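Local coordinates for protein multicopper oxidase type 1 (Nitrosomonas europaea, PDB 3G5W) that binds copper as a two-domain multicopper blue protein and probably acts as a laccase-like oxidase, at residues R20-F25 with V112-M117. Sequence-based numbering, arbitrary orientation.
Sequences RDFHTF and VTMRGM
R115 reaches strand 20-27 through backbone and side chain. F25 N donates to R115 O over 3.0 Å, on a carbonyl lone pair, while R115 NH2 bonds H23 O at 2.9 Å, nearly straight (163°) and close to the guanidinium plane. R115 CB and CG lie along one side of the F25 ring, and the bend at chi2 (-66°) brings R115 CD over its face, 4.2 Å from the F25 centroid, as a CH-pi contact. NE also meets E110 in a salt bridge, and NH1 and NH2 bond carbonyls of W150, A151 and E156, fixing the buried guanidinium's rotation. Cutting this side chain back to an alanine removes CG and CD from beside F25 and is likely to leave H23 O without this donor and E110 without this counter-charge. F22 CE1 sits 3.8 Å from M114 CB and 3.1 Å from M114 O, a buried oxygen without a polar partner. M117 keeps CG anti to the carbonyl carbon (chi1 -56°) and runs on nearly extended, which puts SD at the F25 ring edge, 5.3 Å from its centroid, a Met-aromatic contact. F25 also meets the rings of H56 and H111, so it packs against three ligands of the mononuclear copper, C104 completing the set: the blue (type 1) site of a cupredoxin domain.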
loop_
_atom_site.group_PDB
_atom_site.type_symbol
_atom_site.label_atom_id
_atom_site.label_comp_id
_atom_site.label_asym_id
_atom_site.label_seq_id
_atom_site.Cartn_x
_atom_site.Cartn_y
_atom_site.Cartn_z
ATOM N N ARG A 20 27.446 -9.444 3.291
ATOM C CA ARG A 20 26.557 -9.372 2.136
ATOM C C ARG A 20 26.940 -8.232 1.185
ATOM O O ARG A 20 26.584 -7.065 1.408
ATOM C CB ARG A 20 25.081 -9.297 2.580
ATOM C CG ARG A 20 24.044 -9.056 1.478
ATOM C CD ARG A 20 24.424 -9.655 0.123
ATOM N NE ARG A 20 24.467 -11.105 0.142
ATOM C CZ ARG A 20 25.218 -11.859 -0.656
ATOM N NH1 ARG A 20 26.039 -11.324 -1.552
ATOM N NH2 ARG A 20 25.151 -13.170 -0.538
ATOM N N ASP A 21 27.672 -8.587 0.129
ATOM C CA ASP A 21 28.067 -7.626 -0.890
ATOM C C ASP A 21 27.112 -7.656 -2.083
ATOM O O ASP A 21 26.306 -8.579 -2.215
ATOM C CB ASP A 21 29.534 -7.828 -1.318
ATOM C CG ASP A 21 29.756 -9.099 -2.140
ATOM O OD1 ASP A 21 28.899 -10.008 -2.136
ATOM O OD2 ASP A 21 30.819 -9.192 -2.790
ATOM N N PHE A 22 27.189 -6.632 -2.930
ATOM C CA PHE A 22 26.353 -6.565 -4.121
ATOM C C PHE A 22 27.097 -5.885 -5.264
ATOM O O PHE A 22 27.845 -4.941 -5.038
ATOM C CB PHE A 22 25.054 -5.807 -3.818
ATOM C CG PHE A 22 23.813 -6.556 -4.215
ATOM C CD1 PHE A 22 23.302 -6.452 -5.507
ATOM C CD2 PHE A 22 23.165 -7.377 -3.303
ATOM C CE1 PHE A 22 22.153 -7.156 -5.875
ATOM C CE2 PHE A 22 22.019 -8.078 -3.660
ATOM C CZ PHE A 22 21.517 -7.968 -4.952
ATOM N N HIS A 23 26.878 -6.374 -6.484
ATOM C CA HIS A 23 27.414 -5.770 -7.696
ATOM C C HIS A 23 26.444 -4.673 -8.151
ATOM O O HIS A 23 25.253 -4.932 -8.352
ATOM C CB HIS A 23 27.569 -6.842 -8.780
ATOM C CG HIS A 23 28.314 -6.392 -10.000
ATOM N ND1 HIS A 23 28.020 -5.225 -10.676
ATOM C CD2 HIS A 23 29.319 -6.980 -10.691
ATOM C CE1 HIS A 23 28.826 -5.107 -11.717
ATOM N NE2 HIS A 23 29.627 -6.156 -11.745
ATOM N N THR A 24 26.950 -3.453 -8.292
ATOM C CA THR A 24 26.124 -2.308 -8.662
ATOM C C THR A 24 26.689 -1.561 -9.864
ATOM O O THR A 24 27.894 -1.632 -10.150
ATOM C CB THR A 24 25.955 -1.303 -7.486
ATOM O OG1 THR A 24 27.231 -0.748 -7.128
ATOM C CG2 THR A 24 25.317 -1.967 -6.270
ATOM N N PHE A 25 25.806 -0.846 -10.560
ATOM C CA PHE A 25 26.195 0.078 -11.620
ATOM C C PHE A 25 26.007 1.479 -11.057
ATOM O O PHE A 25 24.957 2.100 -11.229
ATOM C CB PHE A 25 25.344 -0.124 -12.887
ATOM C CG PHE A 25 25.135 -1.571 -13.269
ATOM C CD1 PHE A 25 26.192 -2.474 -13.262
ATOM C CD2 PHE A 25 23.878 -2.024 -13.659
ATOM C CE1 PHE A 25 25.998 -3.808 -13.616
ATOM C CE2 PHE A 25 23.678 -3.365 -14.022
ATOM C CZ PHE A 25 24.739 -4.251 -13.991
ATOM N N VAL A 112 17.319 -0.560 -11.177
ATOM C CA VAL A 112 16.912 0.283 -10.045
ATOM C C VAL A 112 16.757 -0.566 -8.779
ATOM O O VAL A 112 17.355 -0.260 -7.749
ATOM C CB VAL A 112 15.618 1.103 -10.338
ATOM C CG1 VAL A 112 15.269 2.014 -9.159
ATOM C CG2 VAL A 112 15.797 1.943 -11.579
ATOM N N THR A 113 15.972 -1.639 -8.872
ATOM C CA THR A 113 15.721 -2.523 -7.729
ATOM C C THR A 113 16.993 -3.043 -7.045
ATOM O O THR A 113 17.096 -2.989 -5.813
ATOM C CB THR A 113 14.806 -3.713 -8.119
ATOM O OG1 THR A 113 13.591 -3.212 -8.692
ATOM C CG2 THR A 113 14.474 -4.585 -6.905
ATOM N N MET A 114 17.963 -3.522 -7.829
ATOM C CA MET A 114 19.126 -4.195 -7.231
ATOM C C MET A 114 20.520 -3.838 -7.768
ATOM O O MET A 114 21.492 -4.524 -7.450
ATOM C CB MET A 114 18.922 -5.716 -7.237
ATOM C CG MET A 114 18.875 -6.365 -8.626
ATOM S SD MET A 114 18.316 -8.089 -8.552
ATOM C CE MET A 114 16.547 -7.879 -8.291
ATOM N N ARG A 115 20.639 -2.771 -8.551
ATOM C CA ARG A 115 21.977 -2.348 -9.006
ATOM C C ARG A 115 22.354 -0.946 -8.523
ATOM O O ARG A 115 23.329 -0.363 -8.998
ATOM C CB ARG A 115 22.118 -2.476 -10.530
ATOM C CG ARG A 115 21.864 -3.891 -11.078
ATOM C CD ARG A 115 22.907 -4.906 -10.614
ATOM N NE ARG A 115 22.467 -6.272 -10.902
ATOM C CZ ARG A 115 22.830 -7.353 -10.217
ATOM N NH1 ARG A 115 22.348 -8.539 -10.562
ATOM N NH2 ARG A 115 23.664 -7.262 -9.191
ATOM N N GLY A 116 21.578 -0.424 -7.566
ATOM C CA GLY A 116 21.875 0.843 -6.893
ATOM C C GLY A 116 21.921 2.088 -7.768
ATOM O O GLY A 116 22.634 3.038 -7.448
ATOM N N MET A 117 21.147 2.095 -8.859
ATOM C CA MET A 117 21.179 3.195 -9.826
ATOM C C MET A 117 20.173 4.279 -9.451
ATOM O O MET A 117 19.182 4.476 -10.141
ATOM C CB MET A 117 20.919 2.690 -11.257
ATOM C CG MET A 117 21.870 1.588 -11.713
ATOM S SD MET A 117 21.973 1.489 -13.507
ATOM C CE MET A 117 22.953 2.951 -13.884
#